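PDB 4HMW: dihydrophenazinedicarboxylate synthase from Burkholderia, which catalyses several FMN-dependent oxidations in the final steps of phenazine antibiotic biosynthesis, passing electrons to oxygen and releasing hydrogen peroxide. Local coordinates for residues L169-P172 with P173-G177; V150-E153 with A154-H158; P119-E122 with S123-D126. One frame throughout, in Å; residues are numbered along the deposited sequence.

Contact 1 (L169-P172 with P173-G177); sequences LPRP and PRFVG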
ATOM      1  N   LEU B 169      -4.389  32.370   6.913  1.00 24.25           N
ATOM      2  CA  LEU B 169      -3.041  31.922   6.512  1.00 23.55           C
ATOM      3  C   LEU B 169      -3.020  31.599   5.032  1.00 24.17           C
ATOM      4  O   LEU B 169      -3.872  30.836   4.529  1.00 24.71           O
ATOM      5  CB  LEU B 169      -2.571  30.714   7.334  1.00 26.10           C
ATOM      6  CG  LEU B 169      -2.528  30.975   8.844  1.00 27.16           C
ATOM      7  CD1 LEU B 169      -2.240  29.700   9.638  1.00 30.26           C
ATOM      8  CD2 LEU B 169      -1.528  32.095   9.179  1.00 26.19           C
ATOM      9  N   PRO B 170      -2.052  32.171   4.311  1.00 24.86           N
ATOM     10  CA  PRO B 170      -2.022  31.922   2.870  1.00 25.89           C
ATOM     11  C   PRO B 170      -1.636  30.477   2.563  1.00 26.36           C
ATOM     12  O   PRO B 170      -0.977  29.804   3.357  1.00 25.02           O
ATOM     13  CB  PRO B 170      -0.984  32.940   2.359  1.00 23.73           C
ATOM     14  CG  PRO B 170      -0.043  33.136   3.516  1.00 23.99           C
ATOM     15  CD  PRO B 170      -0.912  32.987   4.765  1.00 23.72           C
ATOM     16  N   ARG B 171      -2.077  29.986   1.417  1.00 25.55           N
ATOM     17  CA  ARG B 171      -1.706  28.654   0.999  1.00 24.96           C
ATOM     18  C   ARG B 171      -0.239  28.645   0.595  1.00 24.64           C
ATOM     19  O   ARG B 171       0.129  29.342  -0.320  1.00 26.41           O
ATOM     20  CB  ARG B 171      -2.560  28.196  -0.184  1.00 23.49           C
ATOM     21  CG  ARG B 171      -2.147  26.806  -0.660  1.00 26.14           C
ATOM     22  CD  ARG B 171      -3.027  26.277  -1.757  1.00 28.08           C
ATOM     23  NE  ARG B 171      -3.008  27.091  -2.982  1.00 28.07           N
ATOM     24  CZ  ARG B 171      -2.154  26.923  -3.984  1.00 29.63           C
ATOM     25  NH1 ARG B 171      -1.201  25.995  -3.939  1.00 30.29           N
ATOM     26  NH2 ARG B 171      -2.256  27.689  -5.050  1.00 30.92           N
ATOM     27  N   PRO B 172       0.608  27.864   1.285  1.00 26.32           N
ATOM     28  CA  PRO B 172       1.998  27.751   0.819  1.00 26.69           C
ATOM     29  C   PRO B 172       2.032  27.176  -0.587  1.00 24.77           C
ATOM     30  O   PRO B 172       1.263  26.271  -0.854  1.00 22.92           O
ATOM     31  CB  PRO B 172       2.617  26.728   1.786  1.00 27.57           C
ATOM     32  CG  PRO B 172       1.714  26.673   2.965  1.00 27.58           C
ATOM     33  CD  PRO B 172       0.346  27.068   2.499  1.00 26.55           C
ATOM     34  N   PRO B 173       2.915  27.668  -1.464  1.00 26.42           N
ATOM     35  CA  PRO B 173       2.933  27.170  -2.845  1.00 28.30           C
ATOM     36  C   PRO B 173       3.163  25.659  -2.919  1.00 28.15           C
ATOM     37  O   PRO B 173       2.695  25.032  -3.868  1.00 30.05           O
ATOM     38  CB  PRO B 173       4.091  27.955  -3.505  1.00 29.94           C
ATOM     39  CG  PRO B 173       4.771  28.730  -2.355  1.00 29.88           C
ATOM     40  CD  PRO B 173       3.771  28.861  -1.275  1.00 27.54           C
ATOM     41  N   ARG B 174       3.824  25.078  -1.922  1.00 25.88           N
ATOM     42  CA  ARG B 174       4.062  23.627  -1.933  1.00 25.85           C
ATOM     43  C   ARG B 174       2.822  22.825  -1.646  1.00 25.39           C
ATOM     44  O   ARG B 174       2.808  21.626  -1.930  1.00 24.30           O
ATOM     45  CB  ARG B 174       5.169  23.226  -0.957  1.00 23.81           C
ATOM     46  CG  ARG B 174       4.835  23.412   0.532  1.00 23.54           C
ATOM     47  CD  ARG B 174       6.067  23.186   1.410  1.00 24.73           C
ATOM     48  NE  ARG B 174       5.800  23.486   2.818  1.00 26.04           N
ATOM     49  CZ  ARG B 174       5.862  24.702   3.349  1.00 26.92           C
ATOM     50  NH1 ARG B 174       6.162  25.753   2.601  1.00 26.87           N
ATOM     51  NH2 ARG B 174       5.608  24.869   4.634  1.00 28.56           N
ATOM     52  N   PHE B 175       1.802  23.439  -1.054  1.00 24.05           N
ATOM     53  CA  PHE B 175       0.577  22.677  -0.795  1.00 24.17           C
ATOM     54  C   PHE B 175      -0.262  22.621  -2.059  1.00 24.01           C
ATOM     55  O   PHE B 175      -0.810  23.639  -2.505  1.00 25.35           O
ATOM     56  CB  PHE B 175      -0.249  23.287   0.342  1.00 25.99           C
ATOM     57  CG  PHE B 175      -1.476  22.481   0.682  1.00 28.91           C
ATOM     58  CD1 PHE B 175      -2.679  22.737   0.055  1.00 30.07           C
ATOM     59  CD2 PHE B 175      -1.412  21.446   1.612  1.00 32.58           C
ATOM     60  CE1 PHE B 175      -3.813  21.963   0.348  1.00 32.66           C
ATOM     61  CE2 PHE B 175      -2.543  20.678   1.917  1.00 32.82           C
ATOM     62  CZ  PHE B 175      -3.731  20.937   1.290  1.00 33.33           C
ATOM     63  N   VAL B 176      -0.366  21.422  -2.636  1.00 23.89           N
ATOM     64  CA  VAL B 176      -1.011  21.252  -3.926  1.00 23.59           C
ATOM     65  C   VAL B 176      -1.885  20.004  -3.954  1.00 23.46           C
ATOM     66  O   VAL B 176      -1.721  19.089  -3.140  1.00 23.14           O
ATOM     67  CB  VAL B 176       0.038  21.141  -5.047  1.00 26.43           C
ATOM     68  CG1 VAL B 176       0.911  22.382  -5.081  1.00 27.82           C
ATOM     69  CG2 VAL B 176       0.925  19.929  -4.865  1.00 26.19           C
ATOM     70  N   GLY B 177      -2.812  19.969  -4.899  1.00 21.11           N
ATOM     71  CA  GLY B 177      -3.608  18.775  -5.122  1.00 21.24           C
ATOM     72  C   GLY B 177      -3.180  18.071  -6.394  1.00 20.88           C
ATOM     73  O   GLY B 177      -2.629  18.698  -7.317  1.00 23.89           O
TER
HETATM   74  O   HOH W   1       1.139  26.154  -5.761  1.00 34.70           O
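The Arg171 side chain reaches forward alongside the turn that follows it and donates from NH1 to the backbone O of Phe175. Arg171 NH1 lies 2.8 Å from Phe175 O, nearly in line with the C=O. The acceptor lies close to the guanidinium plane. The bend at chi3 (62°) turns the guanidinium out of the line of an otherwise extended chain. Arg171 NH1 also donates to a water oxygen 3.0 Å away. That water donates in turn to Pro173 O, 2.7 Å from the water oxygen, which ties this carbonyl to Arg171 as well. The other two nitrogens look to helix 122-130. NE pairs with Asp126 and NH2 with Glu122, both as salt bridges, so each nitrogen of the guanidinium has an acceptor.

Residues Pro172 to Phe175 form a type I beta turn. Phe175 N closes it on Pro172 O at 2.9 Å. This turn leads into strand 175-182 of the antiparallel sheet, part of the FMN-binding split barrel of the pyridoxamine 5'-phosphate oxidase family. A backbone bond joins Arg174 to Ser84.

Arg174 leaves the turn in another direction. Arg174 NH1 lies 3.8 Å from Pro172 CB, which sits over one face of the Arg174 guanidinium, towards the rim. Its NH2 is bonded to Ser143 O, with weaker bonds to the carbonyls of Ser140 and Ser141.

With CG anti to the backbone N (chi1 -177°), the Phe175 ring turns its edge to the aliphatic part of Arg171. CD1 of Phe175 is 4.0 Å from CD of Arg171, and Trp129 packs against the same ring edge-to-face.

Contact 2 (V150-E153 with A154-H158); sequences VDRE and ALRAH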
ATOM      1  N   VAL B 150      15.022  19.355  12.316  1.00 36.09           N
ATOM      2  CA  VAL B 150      16.200  19.705  13.078  1.00 41.34           C
ATOM      3  C   VAL B 150      15.805  20.134  14.478  1.00 40.71           C
ATOM      4  O   VAL B 150      16.505  19.855  15.443  1.00 40.58           O
ATOM      5  CB  VAL B 150      16.968  20.857  12.404  1.00 45.70           C
ATOM      6  CG1 VAL B 150      18.044  21.389  13.337  1.00 47.51           C
ATOM      7  CG2 VAL B 150      17.571  20.382  11.087  1.00 46.69           C
ATOM      8  N   ASP B 151      14.683  20.826  14.589  1.00 40.92           N
ATOM      9  CA  ASP B 151      14.245  21.327  15.877  1.00 43.83           C
ATOM     10  C   ASP B 151      12.728  21.212  16.048  1.00 42.52           C
ATOM     11  O   ASP B 151      11.953  22.060  15.569  1.00 40.85           O
ATOM     12  CB  ASP B 151      14.708  22.779  16.039  1.00 48.18           C
ATOM     13  CG  ASP B 151      14.546  23.282  17.453  1.00 53.18           C
ATOM     14  OD1 ASP B 151      13.803  22.638  18.231  1.00 54.23           O
ATOM     15  OD2 ASP B 151      15.158  24.329  17.779  1.00 56.07           O
ATOM     16  N   ARG B 152      12.324  20.151  16.742  1.00 41.31           N
ATOM     17  CA  ARG B 152      10.917  19.786  16.889  1.00 41.28           C
ATOM     18  C   ARG B 152      10.124  20.831  17.691  1.00 40.47           C
ATOM     19  O   ARG B 152       9.020  21.252  17.292  1.00 38.44           O
ATOM     20  CB  ARG B 152      10.822  18.394  17.534  1.00 43.49           C
ATOM     21  CG  ARG B 152       9.426  17.948  17.909  1.00 47.24           C
ATOM     22  CD  ARG B 152       9.393  16.455  18.257  1.00 51.05           C
ATOM     23  NE  ARG B 152       8.061  15.986  18.639  1.00 54.45           N
ATOM     24  CZ  ARG B 152       7.237  15.259  17.872  1.00 57.82           C
ATOM     25  NH1 ARG B 152       6.054  14.894  18.348  1.00 59.39           N
ATOM     26  NH2 ARG B 152       7.568  14.873  16.637  1.00 57.69           N
ATOM     27  N   GLU B 153      10.689  21.285  18.802  1.00 39.85           N
ATOM     28  CA  GLU B 153       9.980  22.267  19.627  1.00 42.05           C
ATOM     29  C   GLU B 153       9.793  23.584  18.896  1.00 39.26           C
ATOM     30  O   GLU B 153       8.759  24.211  19.024  1.00 38.17           O
ATOM     31  CB  GLU B 153      10.694  22.495  20.963  1.00 48.66           C
ATOM     32  CG  GLU B 153      10.693  21.262  21.876  1.00 54.73           C
ATOM     33  CD  GLU B 153       9.356  20.513  21.901  1.00 60.20           C
ATOM     34  OE1 GLU B 153       8.296  21.176  21.993  1.00 62.02           O
ATOM     35  OE2 GLU B 153       9.364  19.256  21.830  1.00 62.21           O
ATOM     36  N   ALA B 154      10.784  23.988  18.113  1.00 39.13           N
ATOM     37  CA  ALA B 154      10.670  25.188  17.293  1.00 38.60           C
ATOM     38  C   ALA B 154       9.529  25.063  16.300  1.00 34.77           C
ATOM     39  O   ALA B 154       8.752  25.995  16.125  1.00 33.66           O
ATOM     40  CB  ALA B 154      11.983  25.450  16.554  1.00 39.45           C
ATOM     41  N   LEU B 155       9.420  23.907  15.650  1.00 32.88           N
ATOM     42  CA  LEU B 155       8.339  23.676  14.703  1.00 31.63           C
ATOM     43  C   LEU B 155       6.992  23.772  15.429  1.00 30.74           C
ATOM     44  O   LEU B 155       6.081  24.488  15.002  1.00 28.82           O
ATOM     45  CB  LEU B 155       8.514  22.290  14.058  1.00 32.31           C
ATOM     46  CG  LEU B 155       8.040  22.159  12.607  1.00 35.42           C
ATOM     47  CD1 LEU B 155       8.186  20.723  12.127  1.00 38.79           C
ATOM     48  CD2 LEU B 155       6.633  22.620  12.464  1.00 38.31           C
ATOM     49  N   ARG B 156       6.864  23.066  16.543  1.00 30.03           N
ATOM     50  CA  ARG B 156       5.640  23.132  17.325  1.00 34.08           C
ATOM     51  C   ARG B 156       5.299  24.574  17.692  1.00 33.88           C
ATOM     52  O   ARG B 156       4.155  25.005  17.541  1.00 34.91           O
ATOM     53  CB  ARG B 156       5.785  22.282  18.583  1.00 40.00           C
ATOM     54  CG  ARG B 156       4.484  22.109  19.344  1.00 45.18           C
ATOM     55  CD  ARG B 156       4.634  21.113  20.481  1.00 50.41           C
ATOM     56  NE  ARG B 156       4.598  19.727  20.008  1.00 55.06           N
ATOM     57  CZ  ARG B 156       5.502  18.786  20.290  1.00 58.12           C
ATOM     58  NH1 ARG B 156       6.558  19.048  21.059  1.00 59.57           N
ATOM     59  NH2 ARG B 156       5.348  17.569  19.797  1.00 57.82           N
ATOM     60  N   ALA B 157       6.304  25.316  18.151  1.00 32.50           N
ATOM     61  CA  ALA B 157       6.102  26.705  18.571  1.00 32.09           C
ATOM     62  C   ALA B 157       5.660  27.605  17.422  1.00 29.35           C
ATOM     63  O   ALA B 157       4.844  28.521  17.623  1.00 28.81           O
ATOM     64  CB  ALA B 157       7.384  27.267  19.211  1.00 33.76           C
ATOM     65  N   HIS B 158       6.215  27.385  16.229  1.00 27.18           N
ATOM     66  CA  HIS B 158       5.861  28.230  15.088  1.00 27.98           C
ATOM     67  C   HIS B 158       4.435  27.949  14.650  1.00 28.07           C
ATOM     68  O   HIS B 158       3.705  28.855  14.289  1.00 28.24           O
ATOM     69  CB  HIS B 158       6.821  28.051  13.915  1.00 29.12           C
ATOM     70  CG  HIS B 158       8.153  28.658  14.155  1.00 29.89           C
ATOM     71  ND1 HIS B 158       8.298  29.942  14.645  1.00 31.50           N
ATOM     72  CD2 HIS B 158       9.407  28.164  14.002  1.00 31.48           C
ATOM     73  CE1 HIS B 158       9.582  30.215  14.769  1.00 31.17           C
ATOM     74  NE2 HIS B 158      10.275  29.154  14.392  1.00 32.62           N
TER
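Asp151 is the N-cap of helix 152-165, and its OD1 accepts from Ala154 N at 3.3 Å. The bond is weak but nearly straight. This is the classical N-cap contact to the third residue of the helix. The methyl group of Ala154 fits beside the carboxylate, its CB 3.5 Å from Asp151 CG. The regular backbone bonds begin here, with Leu155 N donating to Asp151 O and Arg156 N to Arg152 O.

Glu153 and Arg156, three residues apart, lie side by side and point the same way. They form a salt bridge. Bending at chi2 (-42°) curls the Glu153 carboxylate back towards the helix. Arg156 NH1 meets Glu153 OE1 on its syn side, at 2.9 Å.

The next shell belongs largely to the second subunit. Arg156 NE forms a salt bridge with Asp193 of the second subunit, its strongest polar partner. Arg152 makes weak bonds there, to the hydroxyl of Tyr23 and the carbonyl of Leu195. Leu155 faces inward, onto Met139 and Ala142 of helix 134-142, and also touches Gln214 of the second subunit. This first turn of the helix therefore forms part of the dimer interface.

Two like charges come close in it. The acidic partners of Arg156 probably offset much of their repulsion. The guanidinium planes are 72° apart, and Arg152 NH1 approaches Arg156 NH2 to 3.1 Å.

Contact 3 (P119-E122 with S123-D126); sequences PLEE and SEND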
ATOM      1  N   PRO B 119      -1.283  17.246 -11.751  1.00 28.72           N
ATOM      2  CA  PRO B 119      -1.468  18.347 -10.799  1.00 29.30           C
ATOM      3  C   PRO B 119      -2.770  19.089 -11.059  1.00 27.81           C
ATOM      4  O   PRO B 119      -3.080  19.302 -12.228  1.00 27.45           O
ATOM      5  CB  PRO B 119      -0.266  19.276 -11.096  1.00 31.06           C
ATOM      6  CG  PRO B 119       0.753  18.386 -11.703  1.00 31.47           C
ATOM      7  CD  PRO B 119      -0.021  17.359 -12.507  1.00 30.32           C
ATOM      8  N   LEU B 120      -3.490  19.489 -10.012  1.00 28.42           N
ATOM      9  CA  LEU B 120      -4.669  20.340 -10.159  1.00 28.68           C
ATOM     10  C   LEU B 120      -4.299  21.790 -10.476  1.00 31.59           C
ATOM     11  O   LEU B 120      -3.159  22.187 -10.296  1.00 31.12           O
ATOM     12  CB  LEU B 120      -5.484  20.329  -8.873  1.00 27.71           C
ATOM     13  CG  LEU B 120      -5.924  18.923  -8.430  1.00 25.98           C
ATOM     14  CD1 LEU B 120      -6.793  19.001  -7.205  1.00 25.91           C
ATOM     15  CD2 LEU B 120      -6.676  18.252  -9.519  1.00 28.55           C
ATOM     16  N   GLU B 121      -5.295  22.548 -10.925  1.00 35.16           N
ATOM     17  CA  GLU B 121      -5.141  23.978 -11.196  1.00 39.05           C
ATOM     18  C   GLU B 121      -5.030  24.743  -9.881  1.00 39.84           C
ATOM     19  O   GLU B 121      -5.426  24.242  -8.837  1.00 38.44           O
ATOM     20  CB  GLU B 121      -6.321  24.523 -12.016  1.00 41.96           C
ATOM     21  CG  GLU B 121      -6.549  23.806 -13.339  1.00 45.43           C
ATOM     22  CD  GLU B 121      -5.351  23.903 -14.281  1.00 49.69           C
ATOM     23  OE1 GLU B 121      -4.780  25.004 -14.426  1.00 50.27           O
ATOM     24  OE2 GLU B 121      -4.968  22.861 -14.869  1.00 52.72           O
ATOM     25  N   GLU B 122      -4.503  25.969  -9.930  1.00 40.75           N
ATOM     26  CA  GLU B 122      -4.270  26.713  -8.703  1.00 41.36           C
ATOM     27  C   GLU B 122      -5.583  27.051  -8.012  1.00 40.21           C
ATOM     28  O   GLU B 122      -5.651  27.037  -6.793  1.00 40.63           O
ATOM     29  CB  GLU B 122      -3.427  27.968  -8.955  1.00 44.21           C
ATOM     30  CG  GLU B 122      -1.993  27.708  -9.465  1.00 46.37           C
ATOM     31  CD  GLU B 122      -1.226  26.670  -8.645  1.00 50.01           C
ATOM     32  OE1 GLU B 122      -1.605  26.423  -7.479  1.00 50.46           O
ATOM     33  OE2 GLU B 122      -0.242  26.090  -9.170  1.00 51.56           O
ATOM     34  N   SER B 123      -6.631  27.340  -8.776  1.00 41.04           N
ATOM     35  CA  SER B 123      -7.935  27.642  -8.164  1.00 40.65           C
ATOM     36  C   SER B 123      -8.468  26.435  -7.398  1.00 39.19           C
ATOM     37  O   SER B 123      -9.067  26.580  -6.335  1.00 38.64           O
ATOM     38  CB  SER B 123      -8.959  28.061  -9.220  1.00 43.40           C
ATOM     39  OG  SER B 123      -9.335  26.938 -10.005  1.00 44.91           O
ATOM     40  N   GLU B 124      -8.240  25.237  -7.929  1.00 38.45           N
ATOM     41  CA  GLU B 124      -8.606  24.016  -7.215  1.00 38.29           C
ATOM     42  C   GLU B 124      -7.775  23.863  -5.939  1.00 34.38           C
ATOM     43  O   GLU B 124      -8.312  23.482  -4.903  1.00 32.69           O
ATOM     44  CB  GLU B 124      -8.442  22.791  -8.115  1.00 41.51           C
ATOM     45  CG  GLU B 124      -9.323  22.814  -9.365  1.00 44.95           C
ATOM     46  CD  GLU B 124      -8.994  21.683 -10.341  1.00 46.68           C
ATOM     47  OE1 GLU B 124      -7.960  21.747 -11.017  1.00 45.64           O
ATOM     48  OE2 GLU B 124      -9.764  20.708 -10.429  1.00 49.69           O
ATOM     49  N   ASN B 125      -6.476  24.148  -6.013  1.00 32.02           N
ATOM     50  CA  ASN B 125      -5.625  24.054  -4.822  1.00 30.98           C
ATOM     51  C   ASN B 125      -6.083  25.028  -3.745  1.00 30.85           C
ATOM     52  O   ASN B 125      -6.073  24.702  -2.556  1.00 29.66           O
ATOM     53  CB  ASN B 125      -4.166  24.330  -5.162  1.00 30.38           C
ATOM     54  CG  ASN B 125      -3.579  23.292  -6.076  1.00 30.70           C
ATOM     55  OD1 ASN B 125      -4.033  22.134  -6.116  1.00 29.57           O
ATOM     56  ND2 ASN B 125      -2.521  23.672  -6.780  1.00 31.12           N
ATOM     57  N   ASP B 126      -6.485  26.226  -4.156  1.00 33.35           N
ATOM     58  CA  ASP B 126      -6.934  27.210  -3.185  1.00 34.93           C
ATOM     59  C   ASP B 126      -8.179  26.695  -2.464  1.00 35.06           C
ATOM     60  O   ASP B 126      -8.289  26.811  -1.236  1.00 35.83           O
ATOM     61  CB  ASP B 126      -7.199  28.558  -3.855  1.00 37.39           C
ATOM     62  CG  ASP B 126      -5.911  29.273  -4.260  1.00 40.33           C
ATOM     63  OD1 ASP B 126      -4.853  29.003  -3.653  1.00 39.45           O
ATOM     64  OD2 ASP B 126      -5.962  30.128  -5.177  1.00 43.29           O
TER
HETATM   65  O   HOH W   2      -1.417  21.238  -8.300  1.00 35.00           O
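Glu124 turns its side chain back to the loop before its own helix, towards Leu120 and Glu121. Glu124 CB rests 3.4 Å from Glu121 O and also touches Leu120 CB. Glu124 CG stays near Glu121 O too, 4.2 Å away. With CG anti to the carbonyl carbon (chi1 -61°) and the chain extended beyond it, CD arrives beside Glu121 N. Glu124 OE1 then accepts from Glu121 N at 2.8 Å, on its anti side. The same Glu124 OE1 lies 3.4 Å from Glu121 CB. Glu124 OE2 passes 4.0 Å from Leu120 CD2. It also forms a long, weak ion pair with Arg179 on the neighbouring strand.

Asn125 works on another side of the helix start. Asn125 ND2 donates to Glu122 OE1 at 3.0 Å, meeting the carboxylate from above its plane. A water joins ND2 to Leu120 O, accepting from ND2 and donating to the carbonyl. OD1 takes the backbone N of Gly177, so both ends of this buried amide are satisfied. Arg171, which bridges Glu122 and Asp126, probably eases the crowding of acids here.

Backbone bonds start the helix, with Asn125 N to Glu121 O and Asp126 N to Glu122 O. Glu121 is the N-cap, and Glu124 is the third residue of helix 122-130. Their bond is the half of a capping box in which that third side chain accepts from the N-cap N-H.

In the fold
Contacts 1 and 3 touch, their centres about 10 Å apart. They are joined by a salt bridge, Arg171 NE to Asp126 OD1 at 2.7 Å, and probably by a hydrogen bond, Gly177 N to Asn125 OD1 at 2.8 Å, among other contacts. These fasten the start of strand 175-182 to helix 122-130. Contact 2 stands apart at the dimer interface, its nearest atoms about 8 Å from contact 1 and about 20 Å from contact 3. In contact 1 the Phe175 side chain is about 7 Å from FMN, and that of Arg174 about 3 Å from that of His83, a probable substrate-binding residue. The side chains of Leu120 and Arg152 are each about 12 Å from FMN.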